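Local coordinates for ABC transporter substrate binding protein (Ribose) (Agrobacterium vitis S4, PDB 4WT7) that binds the sugar alcohol D-allitol between its two lobes and probably delivers such carbohydrates to an ABC transporter, at residues A[37-42]-A[49-54]; A[45-50]-A[70-75]. All blocks are in the same frame, centred on the assembly; numbering follows the deposited sequence.

Interaction 1: residues A[37-42]-A[49-54]; sequences ISTAGT and QAYNAQ
Tyr-51 and Gln-54 of helix 45-60 meet the end of strand 34-39 and the loop after it. The helix segment runs almost exactly against the strand, at 173°, and the two axes come within 9.4 Å. No hydrogen bond crosses between the segments, so the contact is made by packing. The first part of it rests on Tyr-51. CG of this residue is anti to the backbone N (chi1 -175°), which carries the ring down onto the strand. Thr-39 lies over one face of the ring. Its CG2 makes a CH-pi contact, 3.7 Å from the centroid of the Tyr-51 ring and displaced toward the CD1 and CE1 rim. The methyl of Thr-42 comes in obliquely from the loop, with its CG2 3.4 Å from CD2 of Tyr-51. The backbone O of Ile-37 lies at the ring edge, 3.9 Å from CE1 of Tyr-51. The hydroxyl of Thr-39 is turned to the loop instead: OG1 donates to O of Gly-41 at 2.7 Å. That bond ties the strand end to the loop that follows. OG1 of Thr-42 is hydrogen-bonded to OD2 of Asp-69. One helical turn after Ala-50, the side chains of Gln-54 and Ile-37 run alongside each other, pointing opposite ways. CG2 of Ile-37 sits 3.7 Å from OE1 of Gln-54. The amide of Gln-54 folds back on its own helix, where NE2 donates to O of Ala-50 at 3.2 Å. That oxygen also accepts from N of Gln-54, on the other face of its carbonyl plane. The contact is the first strand-helix step of the beta-alpha-beta unit 34-39, 45-60, 64-69. Strands 64-69 and 91-95 flank strand 34-39, and helix 275-290 packs beside Gln-54.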
loop_
_atom_site.group_PDB
_atom_site.type_symbol
_atom_site.label_atom_id
_atom_site.label_comp_id
_atom_site.label_asym_id
_atom_site.label_seq_id
_atom_site.Cartn_x
_atom_site.Cartn_y
_atom_site.Cartn_z
ATOM N N ILE A 37 -16.773 -5.122 -7.379
ATOM C CA ILE A 37 -15.684 -4.548 -6.587
ATOM C C ILE A 37 -14.966 -5.642 -5.843
ATOM O O ILE A 37 -15.524 -6.210 -4.921
ATOM C CB ILE A 37 -16.226 -3.534 -5.554
ATOM C CG1 ILE A 37 -16.904 -2.363 -6.259
ATOM C CG2 ILE A 37 -15.100 -2.989 -4.637
ATOM C CD1 ILE A 37 -17.702 -1.550 -5.325
ATOM N N SER A 38 -13.735 -5.931 -6.240
ATOM C CA SER A 38 -12.960 -7.065 -5.710
ATOM C C SER A 38 -11.687 -6.589 -5.028
ATOM O O SER A 38 -10.890 -5.890 -5.640
ATOM C CB SER A 38 -12.572 -8.029 -6.845
ATOM O OG SER A 38 -11.689 -9.069 -6.414
ATOM N N THR A 39 -11.494 -6.973 -3.756
ATOM C CA THR A 39 -10.280 -6.606 -3.022
ATOM C C THR A 39 -9.536 -7.866 -2.579
ATOM O O THR A 39 -10.168 -8.868 -2.267
ATOM C CB THR A 39 -10.600 -5.726 -1.797
ATOM O OG1 THR A 39 -9.388 -5.311 -1.174
ATOM C CG2 THR A 39 -11.433 -6.431 -0.776
ATOM N N ALA A 40 -8.200 -7.821 -2.564
ATOM C CA ALA A 40 -7.425 -8.935 -2.032
ATOM C C ALA A 40 -7.772 -9.165 -0.536
ATOM O O ALA A 40 -7.803 -10.298 -0.074
ATOM C CB ALA A 40 -5.947 -8.687 -2.192
ATOM N N GLY A 41 -8.015 -8.090 0.217
ATOM C CA GLY A 41 -8.432 -8.222 1.619
ATOM C C GLY A 41 -8.963 -6.919 2.179
ATOM O O GLY A 41 -9.031 -5.924 1.458
ATOM N N THR A 42 -9.332 -6.936 3.463
ATOM C CA THR A 42 -9.697 -5.727 4.181
ATOM C C THR A 42 -9.113 -5.706 5.605
ATOM O O THR A 42 -9.726 -5.124 6.485
ATOM C CB THR A 42 -11.217 -5.662 4.405
ATOM O OG1 THR A 42 -11.651 -6.909 4.982
ATOM C CG2 THR A 42 -11.942 -5.408 3.114
ATOM N N GLN A 49 -10.318 0.981 4.028
ATOM C CA GLN A 49 -10.714 2.325 3.569
ATOM C C GLN A 49 -11.031 2.432 2.056
ATOM O O GLN A 49 -12.044 2.989 1.637
ATOM C CB GLN A 49 -9.590 3.282 3.891
ATOM C CG GLN A 49 -9.395 3.527 5.369
ATOM C CD GLN A 49 -10.437 4.483 5.902
ATOM O OE1 GLN A 49 -10.565 5.633 5.432
ATOM N NE2 GLN A 49 -11.233 3.997 6.830
ATOM N N ALA A 50 -10.125 1.911 1.249
ATOM C CA ALA A 50 -10.261 1.912 -0.203
ATOM C C ALA A 50 -11.464 1.066 -0.661
ATOM O O ALA A 50 -12.219 1.448 -1.526
ATOM C CB ALA A 50 -8.932 1.358 -0.826
ATOM N N TYR A 51 -11.604 -0.114 -0.085
ATOM C CA TYR A 51 -12.733 -0.981 -0.349
ATOM C C TYR A 51 -14.048 -0.319 0.027
ATOM O O TYR A 51 -14.924 -0.162 -0.828
ATOM C CB TYR A 51 -12.531 -2.311 0.381
ATOM C CG TYR A 51 -13.557 -3.421 0.132
ATOM C CD1 TYR A 51 -13.696 -4.014 -1.126
ATOM C CD2 TYR A 51 -14.338 -3.910 1.178
ATOM C CE1 TYR A 51 -14.597 -5.037 -1.340
ATOM C CE2 TYR A 51 -15.245 -4.927 0.986
ATOM C CZ TYR A 51 -15.361 -5.497 -0.282
ATOM O OH TYR A 51 -16.244 -6.522 -0.485
ATOM N N ASN A 52 -14.210 0.102 1.280
ATOM C CA ASN A 52 -15.469 0.753 1.675
ATOM C C ASN A 52 -15.855 2.000 0.846
ATOM O O ASN A 52 -17.032 2.207 0.504
ATOM C CB ASN A 52 -15.454 1.088 3.176
ATOM C CG ASN A 52 -15.633 -0.151 4.027
ATOM O OD1 ASN A 52 -15.994 -1.200 3.514
ATOM N ND2 ASN A 52 -15.382 -0.036 5.330
ATOM N N ALA A 53 -14.864 2.814 0.516
ATOM C CA ALA A 53 -15.121 4.052 -0.199
ATOM C C ALA A 53 -15.557 3.773 -1.626
ATOM O O ALA A 53 -16.247 4.584 -2.224
ATOM C CB ALA A 53 -13.877 4.927 -0.200
ATOM N N GLN A 54 -15.126 2.653 -2.196
ATOM C CA GLN A 54 -15.596 2.290 -3.533
ATOM C C GLN A 54 -17.084 1.902 -3.451
ATOM O O GLN A 54 -17.917 2.346 -4.242
ATOM C CB GLN A 54 -14.822 1.084 -4.075
ATOM C CG GLN A 54 -13.482 1.360 -4.637
ATOM C CD GLN A 54 -12.766 0.075 -5.008
ATOM O OE1 GLN A 54 -12.936 -0.440 -6.110
ATOM N NE2 GLN A 54 -11.976 -0.466 -4.070
#

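Interaction 2: residues A[45-50]-A[70-75]; sequences FFDLQA and AGRSDG. With X9X (D-allitol), chain C.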
loop_
_atom_site.group_PDB
_atom_site.type_symbol
_atom_site.label_atom_id
_atom_site.label_comp_id
_atom_site.label_asym_id
_atom_site.label_seq_id
_atom_site.Cartn_x
_atom_site.Cartn_y
_atom_site.Cartn_z
ATOM N N PHE A 45 -5.872 -0.873 7.626
ATOM C CA PHE A 45 -6.406 0.466 7.350
ATOM C C PHE A 45 -6.541 0.793 5.877
ATOM O O PHE A 45 -7.622 1.154 5.419
ATOM C CB PHE A 45 -5.508 1.509 8.010
ATOM C CG PHE A 45 -5.857 2.911 7.672
ATOM C CD1 PHE A 45 -6.972 3.524 8.245
ATOM C CD2 PHE A 45 -5.062 3.638 6.804
ATOM C CE1 PHE A 45 -7.269 4.853 7.940
ATOM C CE2 PHE A 45 -5.355 4.955 6.502
ATOM C CZ PHE A 45 -6.462 5.559 7.057
ATOM N N PHE A 46 -5.455 0.677 5.131
ATOM C CA PHE A 46 -5.477 1.113 3.748
ATOM C C PHE A 46 -6.555 0.332 2.976
ATOM O O PHE A 46 -7.412 0.923 2.271
ATOM C CB PHE A 46 -4.106 0.931 3.112
ATOM C CG PHE A 46 -4.049 1.349 1.678
ATOM C CD1 PHE A 46 -4.418 0.477 0.677
ATOM C CD2 PHE A 46 -3.615 2.614 1.333
ATOM C CE1 PHE A 46 -4.363 0.855 -0.641
ATOM C CE2 PHE A 46 -3.557 3.007 0.010
ATOM C CZ PHE A 46 -3.938 2.128 -0.978
ATOM N N ASP A 47 -6.541 -0.986 3.136
ATOM C CA ASP A 47 -7.387 -1.844 2.333
ATOM C C ASP A 47 -8.862 -1.656 2.647
ATOM O O ASP A 47 -9.678 -1.577 1.740
ATOM C CB ASP A 47 -7.019 -3.317 2.535
ATOM C CG ASP A 47 -5.584 -3.623 2.194
ATOM O OD1 ASP A 47 -4.779 -2.703 1.911
ATOM O OD2 ASP A 47 -5.247 -4.825 2.225
ATOM N N LEU A 48 -9.195 -1.635 3.938
ATOM C CA LEU A 48 -10.562 -1.415 4.383
ATOM C C LEU A 48 -11.101 -0.073 3.867
ATOM O O LEU A 48 -12.186 -0.003 3.326
ATOM C CB LEU A 48 -10.640 -1.444 5.926
ATOM C CG LEU A 48 -12.059 -1.329 6.470
ATOM C CD1 LEU A 48 -12.958 -2.346 5.837
ATOM C CD2 LEU A 48 -12.092 -1.466 7.997
ATOM N N GLN A 49 -10.318 0.981 4.028
ATOM C CA GLN A 49 -10.714 2.325 3.569
ATOM C C GLN A 49 -11.031 2.432 2.056
ATOM O O GLN A 49 -12.044 2.989 1.637
ATOM C CB GLN A 49 -9.590 3.282 3.891
ATOM C CG GLN A 49 -9.395 3.527 5.369
ATOM C CD GLN A 49 -10.437 4.483 5.902
ATOM O OE1 GLN A 49 -10.565 5.633 5.432
ATOM N NE2 GLN A 49 -11.233 3.997 6.830
ATOM N N ALA A 50 -10.125 1.911 1.249
ATOM C CA ALA A 50 -10.261 1.912 -0.203
ATOM C C ALA A 50 -11.464 1.066 -0.661
ATOM O O ALA A 50 -12.219 1.448 -1.526
ATOM C CB ALA A 50 -8.932 1.358 -0.826
ATOM N N ALA A 70 -11.500 -11.048 -0.694
ATOM C CA ALA A 70 -10.821 -12.334 -0.753
ATOM C C ALA A 70 -10.275 -12.818 0.601
ATOM O O ALA A 70 -9.798 -13.940 0.694
ATOM C CB ALA A 70 -9.733 -12.290 -1.768
ATOM N N GLY A 71 -10.346 -11.992 1.630
ATOM C CA GLY A 71 -9.797 -12.352 2.949
ATOM C C GLY A 71 -8.333 -12.794 2.860
ATOM O O GLY A 71 -7.837 -13.587 3.675
ATOM N N ARG A 72 -7.655 -12.272 1.840
ATOM C CA ARG A 72 -6.225 -12.450 1.637
ATOM C C ARG A 72 -5.858 -13.895 1.327
ATOM O O ARG A 72 -4.769 -14.341 1.621
ATOM C CB ARG A 72 -5.463 -11.947 2.850
ATOM C CG ARG A 72 -5.362 -10.445 2.901
ATOM C CD ARG A 72 -4.366 -9.970 1.894
ATOM N NE ARG A 72 -4.377 -8.531 1.749
ATOM C CZ ARG A 72 -3.583 -7.858 0.921
ATOM N NH1 ARG A 72 -2.725 -8.509 0.129
ATOM N NH2 ARG A 72 -3.642 -6.529 0.901
ATOM N N SER A 73 -6.795 -14.602 0.731
ATOM C CA SER A 73 -6.540 -15.893 0.114
ATOM C C SER A 73 -6.368 -15.698 -1.396
ATOM O O SER A 73 -7.184 -15.036 -2.038
ATOM C CB SER A 73 -7.728 -16.812 0.410
ATOM O OG SER A 73 -7.687 -17.980 -0.360
ATOM N N ASP A 74 -5.312 -16.270 -1.978
ATOM C CA ASP A 74 -5.155 -16.194 -3.426
ATOM C C ASP A 74 -6.231 -17.038 -4.125
ATOM O O ASP A 74 -6.766 -16.639 -5.151
ATOM C CB ASP A 74 -3.738 -16.581 -3.868
ATOM C CG ASP A 74 -2.716 -15.481 -3.568
ATOM O OD1 ASP A 74 -3.123 -14.317 -3.378
ATOM O OD2 ASP A 74 -1.506 -15.785 -3.520
ATOM N N GLY A 75 -6.572 -18.186 -3.546
ATOM C CA GLY A 75 -7.601 -19.025 -4.113
ATOM C C GLY A 75 -8.953 -18.354 -4.138
ATOM O O GLY A 75 -9.673 -18.451 -5.131
HETATM O OAA X9X C . 0.133 -5.129 -0.358
HETATM C CAG X9X C . 0.324 -4.694 0.940
HETATM C CAI X9X C . 0.140 -3.243 1.239
HETATM O OAC X9X C . 1.179 -2.458 0.706
HETATM C CAK X9X C . -1.237 -2.780 0.860
HETATM O OAE X9X C . -2.102 -3.651 1.479
HETATM C CAL X9X C . -1.546 -1.393 1.429
HETATM O OAF X9X C . -1.379 -1.363 2.805
HETATM C CAJ X9X C . -0.867 -0.211 0.767
HETATM O OAD X9X C . 0.429 0.011 1.203
HETATM C CAH X9X C . -0.918 -0.187 -0.746
HETATM O OAB X9X C . -0.908 1.098 -1.331
HETATM O O HOH W 1 -6.001 -7.087 3.736
#
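The CA atoms of Asp-47 and Arg-72 lie 10.7 Å apart, the former in the first turn of helix 45-60, the latter in the type I' turn from Ala-70 to Ser-73. The side chains bridge this gap and meet at about a right angle. NH2 of Arg-72 donates to OD2 of Asp-47 at 2.7 Å, with an N-H...O angle of 162°, in a salt bridge. OD2 lies in the guanidinium plane. The nitrogen reaches it on the syn side, somewhat out of the carboxylate plane, and the two planes are 30° apart. The arginine chain bends at chi2 (-74°) and runs straight after that, which brings the guanidinium edge to the acid. A water closes a ring beside the bridge. It donates to OD2 of Asp-47 at 2.8 Å and accepts from NE of Arg-72 at 2.9 Å. OD2 is thus gripped twice, which should limit rotation of the carboxylate. OD1 is left to accept from OAE of the D-allitol at 2.9 Å. NH2 of Arg-72 also comes within 3.3 Å of OAE of the allitol, obliquely to the guanidinium plane. Phe-46 offers the ligand a ring face, over which OAB stands 3.2 Å from CZ. All three residues belong to the allitol pocket, where His-44, Asp-120, Arg-170, Asp-251 and Gln-273 bind the ligand as well. Ser-73 caps the N terminus of helix 74-87 through a bond from Lys-76 N to its OG. The bridge links the first turn of helix 45-60 to the turn that leads into helix 74-87, at the pocket. Leu-96 touches Asp-47 from the loop after strand 91-95, and Pro-275 and Leu-278 of helix 275-290 pack on Phe-46.

From the N terminus, strand 34-39 leads through a short loop into helix 45-60. Interaction 1 closes this loop by laying the helix back along the strand. The chain then runs through strand 64-69 and into the turn before helix 74-87, where interaction 2 closes a longer loop back to the helix start. The loops overlap and cross: segment 45-50 begins between the two segments of interaction 1, and both contacts include Gln-49 and Ala-50. Backbone links also join them directly, with O of Ala-40 2.8 Å from N of Arg-72. Interaction 1 packs the helix on its strand inside the beta-alpha-beta unit; interaction 2 joins the helix start to the turn after strand 64-69, beside the ligand.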